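Local atomic coordinates of pectinesterase (Aspergillus niger, PDB entry 5C1E), a protein that hydrolyses the methyl esters of pectin, releasing methanol and leaving free galacturonate units in the plant cell-wall polysaccharide. Residues K70-T75 with G132-G137. Sequence-based numbering, arbitrary orientation.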
ATOM      1  N   LYS A  70      -7.809  -2.368 -12.313  1.00 16.50           N
ATOM      2  CA  LYS A  70      -9.214  -2.033 -12.622  1.00 17.81           C
ATOM      3  C   LYS A  70     -10.116  -3.216 -12.957  1.00 16.64           C
ATOM      4  O   LYS A  70     -11.338  -3.111 -12.830  1.00 17.35           O
ATOM      5  CB  LYS A  70      -9.281  -0.971 -13.718  1.00 19.58           C
ATOM      6  CG  LYS A  70      -8.900   0.392 -13.153  1.00 21.42           C
ATOM      7  CD  LYS A  70      -8.728   1.485 -14.187  1.00 23.75           C
ATOM      8  CE  LYS A  70      -8.438   2.805 -13.482  1.00 25.20           C
ATOM      9  NZ  LYS A  70      -8.767   3.972 -14.339  1.00 27.71           N
ATOM     10  N   ASP A  71      -9.529  -4.318 -13.399  1.00 16.20           N
ATOM     11  CA  ASP A  71     -10.280  -5.524 -13.771  1.00 16.01           C
ATOM     12  C   ASP A  71     -10.195  -6.652 -12.748  1.00 15.75           C
ATOM     13  O   ASP A  71     -10.592  -7.795 -13.046  1.00 16.18           O
ATOM     14  CB  ASP A  71      -9.804  -6.037 -15.139  1.00 17.00           C
ATOM     15  CG  ASP A  71      -9.994  -5.010 -16.244  1.00 18.26           C
ATOM     16  OD1 ASP A  71     -10.954  -4.229 -16.169  1.00 19.53           O
ATOM     17  OD2 ASP A  71      -9.176  -4.961 -17.175  1.00 18.35           O
ATOM     18  N   ASN A  72      -9.705  -6.363 -11.537  1.00 15.02           N
ATOM     19  CA  ASN A  72      -9.570  -7.416 -10.537  1.00 14.95           C
ATOM     20  C   ASN A  72     -10.960  -7.993 -10.225  1.00 15.18           C
ATOM     21  O   ASN A  72     -11.967  -7.256 -10.160  1.00 15.74           O
ATOM     22  CB  ASN A  72      -8.934  -6.896  -9.251  1.00 14.85           C
ATOM     23  CG  ASN A  72      -7.483  -6.499  -9.403  1.00 14.73           C
ATOM     24  OD1 ASN A  72      -6.859  -6.727 -10.424  1.00 14.43           O
ATOM     25  ND2 ASN A  72      -6.934  -5.920  -8.350  1.00 15.01           N
ATOM     26  N   VAL A  73     -11.016  -9.310 -10.054  1.00 15.25           N
ATOM     27  CA  VAL A  73     -12.253 -10.006  -9.705  1.00 15.01           C
ATOM     28  C   VAL A  73     -12.093 -10.823  -8.421  1.00 14.86           C
ATOM     29  O   VAL A  73     -12.996 -11.582  -8.053  1.00 15.10           O
ATOM     30  CB  VAL A  73     -12.751 -10.916 -10.853  1.00 15.60           C
ATOM     31  CG1 VAL A  73     -13.365 -10.073 -11.963  1.00 15.77           C
ATOM     32  CG2 VAL A  73     -11.628 -11.809 -11.395  1.00 16.27           C
ATOM     33  N   VAL A  74     -10.962 -10.655  -7.736  1.00 14.50           N
ATOM     34  CA  VAL A  74     -10.699 -11.321  -6.463  1.00 14.86           C
ATOM     35  C   VAL A  74     -10.660 -10.272  -5.371  1.00 15.44           C
ATOM     36  O   VAL A  74      -9.862  -9.335  -5.430  1.00 14.87           O
ATOM     37  CB  VAL A  74      -9.382 -12.105  -6.471  1.00 15.55           C
ATOM     38  CG1 VAL A  74      -9.138 -12.750  -5.112  1.00 15.44           C
ATOM     39  CG2 VAL A  74      -9.423 -13.168  -7.550  1.00 15.85           C
ATOM     40  N   THR A  75     -11.554 -10.409  -4.397  1.00 15.75           N
ATOM     41  CA  THR A  75     -11.575  -9.514  -3.252  1.00 16.33           C
ATOM     42  C   THR A  75     -11.428 -10.343  -1.988  1.00 15.56           C
ATOM     43  O   THR A  75     -12.149 -11.330  -1.810  1.00 16.84           O
ATOM     44  CB  THR A  75     -12.875  -8.686  -3.230  1.00 16.66           C
ATOM     45  OG1 THR A  75     -12.891  -7.819  -4.366  1.00 16.41           O
ATOM     46  CG2 THR A  75     -12.947  -7.819  -1.981  1.00 17.62           C
ATOM     47  N   GLY A 132      -0.768  -4.138  -9.333  1.00 15.49           N
ATOM     48  CA  GLY A 132      -2.148  -4.154  -9.778  1.00 14.71           C
ATOM     49  C   GLY A 132      -3.142  -4.532  -8.707  1.00 15.03           C
ATOM     50  O   GLY A 132      -4.203  -5.075  -9.024  1.00 14.78           O
ATOM     51  N   CYS A 133      -2.833  -4.231  -7.440  1.00 15.49           N
ATOM     52  CA  CYS A 133      -3.714  -4.574  -6.324  1.00 15.48           C
ATOM     53  C   CYS A 133      -4.542  -3.361  -5.880  1.00 15.54           C
ATOM     54  O   CYS A 133      -4.201  -2.209  -6.162  1.00 15.21           O
ATOM     55  CB  CYS A 133      -2.888  -5.080  -5.130  1.00 15.85           C
ATOM     56  SG  CYS A 133      -2.043  -6.640  -5.419  1.00 16.55           S
ATOM     57  N   GLN A 134      -5.631  -3.630  -5.180  1.00 15.97           N
ATOM     58  CA  GLN A 134      -6.367  -2.566  -4.507  1.00 16.19           C
ATOM     59  C   GLN A 134      -6.348  -2.763  -3.007  1.00 16.57           C
ATOM     60  O   GLN A 134      -6.471  -3.893  -2.512  1.00 16.32           O
ATOM     61  CB  GLN A 134      -7.818  -2.503  -4.981  1.00 17.31           C
ATOM     62  CG  GLN A 134      -7.986  -2.400  -6.493  1.00 19.20           C
ATOM     63  CD  GLN A 134      -9.433  -2.168  -6.898  1.00 23.21           C
ATOM     64  OE1 GLN A 134     -10.113  -1.313  -6.302  1.00 25.34           O
ATOM     65  NE2 GLN A 134      -9.917  -2.895  -7.935  1.00 21.92           N
ATOM     66  N   PHE A 135      -6.251  -1.646  -2.289  1.00 15.43           N
ATOM     67  CA  PHE A 135      -6.309  -1.653  -0.852  1.00 15.74           C
ATOM     68  C   PHE A 135      -7.292  -0.582  -0.431  1.00 15.10           C
ATOM     69  O   PHE A 135      -7.090   0.599  -0.732  1.00 15.17           O
ATOM     70  CB  PHE A 135      -4.927  -1.399  -0.239  1.00 16.00           C
ATOM     71  CG  PHE A 135      -3.848  -2.231  -0.836  1.00 16.35           C
ATOM     72  CD1 PHE A 135      -3.564  -3.477  -0.309  1.00 17.11           C
ATOM     73  CD2 PHE A 135      -3.107  -1.772  -1.904  1.00 16.94           C
ATOM     74  CE1 PHE A 135      -2.570  -4.263  -0.854  1.00 16.50           C
ATOM     75  CE2 PHE A 135      -2.101  -2.550  -2.444  1.00 17.02           C
ATOM     76  CZ  PHE A 135      -1.843  -3.798  -1.919  1.00 16.98           C
ATOM     77  N   SER A 136      -8.341  -0.994   0.277  0.50 14.82           N
ATOM     78  CA  SER A 136      -9.455  -0.111   0.605  0.50 14.65           C
ATOM     79  C   SER A 136      -9.813  -0.107   2.087  0.50 14.94           C
ATOM     80  O   SER A 136      -9.908  -1.161   2.728  0.50 14.78           O
ATOM     81  CB  SER A 136     -10.682  -0.504  -0.219  0.50 14.57           C
ATOM     82  OG  SER A 136     -10.438  -0.306  -1.600  0.50 13.76           O
ATOM     83  N   GLY A 137      -9.985   1.101   2.619  1.00 14.99           N
ATOM     84  CA  GLY A 137     -10.448   1.317   3.992  1.00 14.59           C
ATOM     85  C   GLY A 137     -10.796   2.775   4.172  1.00 14.41           C
ATOM     86  O   GLY A 137     -11.147   3.443   3.197  1.00 14.19           O
TER
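Asn-72 reaches across to Gly-132 with its carboxamide: ND2 donates to the backbone O at 2.9 Å, with an N-H...O angle of 162°. The acceptor lies almost in the amide plane of Asn-72, and the donor in turn sits in the plane of the Gly-132 carbonyl, so two flat groups meet close to coplanar. OD1 of Asn-72 is 3.4 Å from the same Gly-132 O, but both oxygens can only accept, so no bond forms between them. The same ND2 also donates to OD1 of Asn-107, its stronger polar tie, so two acceptors grip one nitrogen and hold the carboxamide against rotation. Next to it, CG of Gln-134 lies 4.1 Å from ND2 of Asn-72, the one side-chain to side-chain touch here.

CG of Asn-72 lies opposite the carbonyl carbon, on the side of the backbone N (chi1 -68°), which sends the amide toward the 132-137 side. The Gln-134 chain is stretched out past CG, and NE2 makes a weak hydrogen bond to Tyr-69 O, just ahead of Lys-70.

In the right-handed parallel beta-helix of this family, strands 74-78 and 134-136 belong to one sheet but are not neighbours: 107-110 runs between them. ND2 of Asn-72, just before strand 74-78, ties to Asn-107 at the start of 107-110 and to Gly-132 in the turn before 134-136, so it joins three successive coils, while Gln-134 also touches Met-155 of the next strand, 155-158.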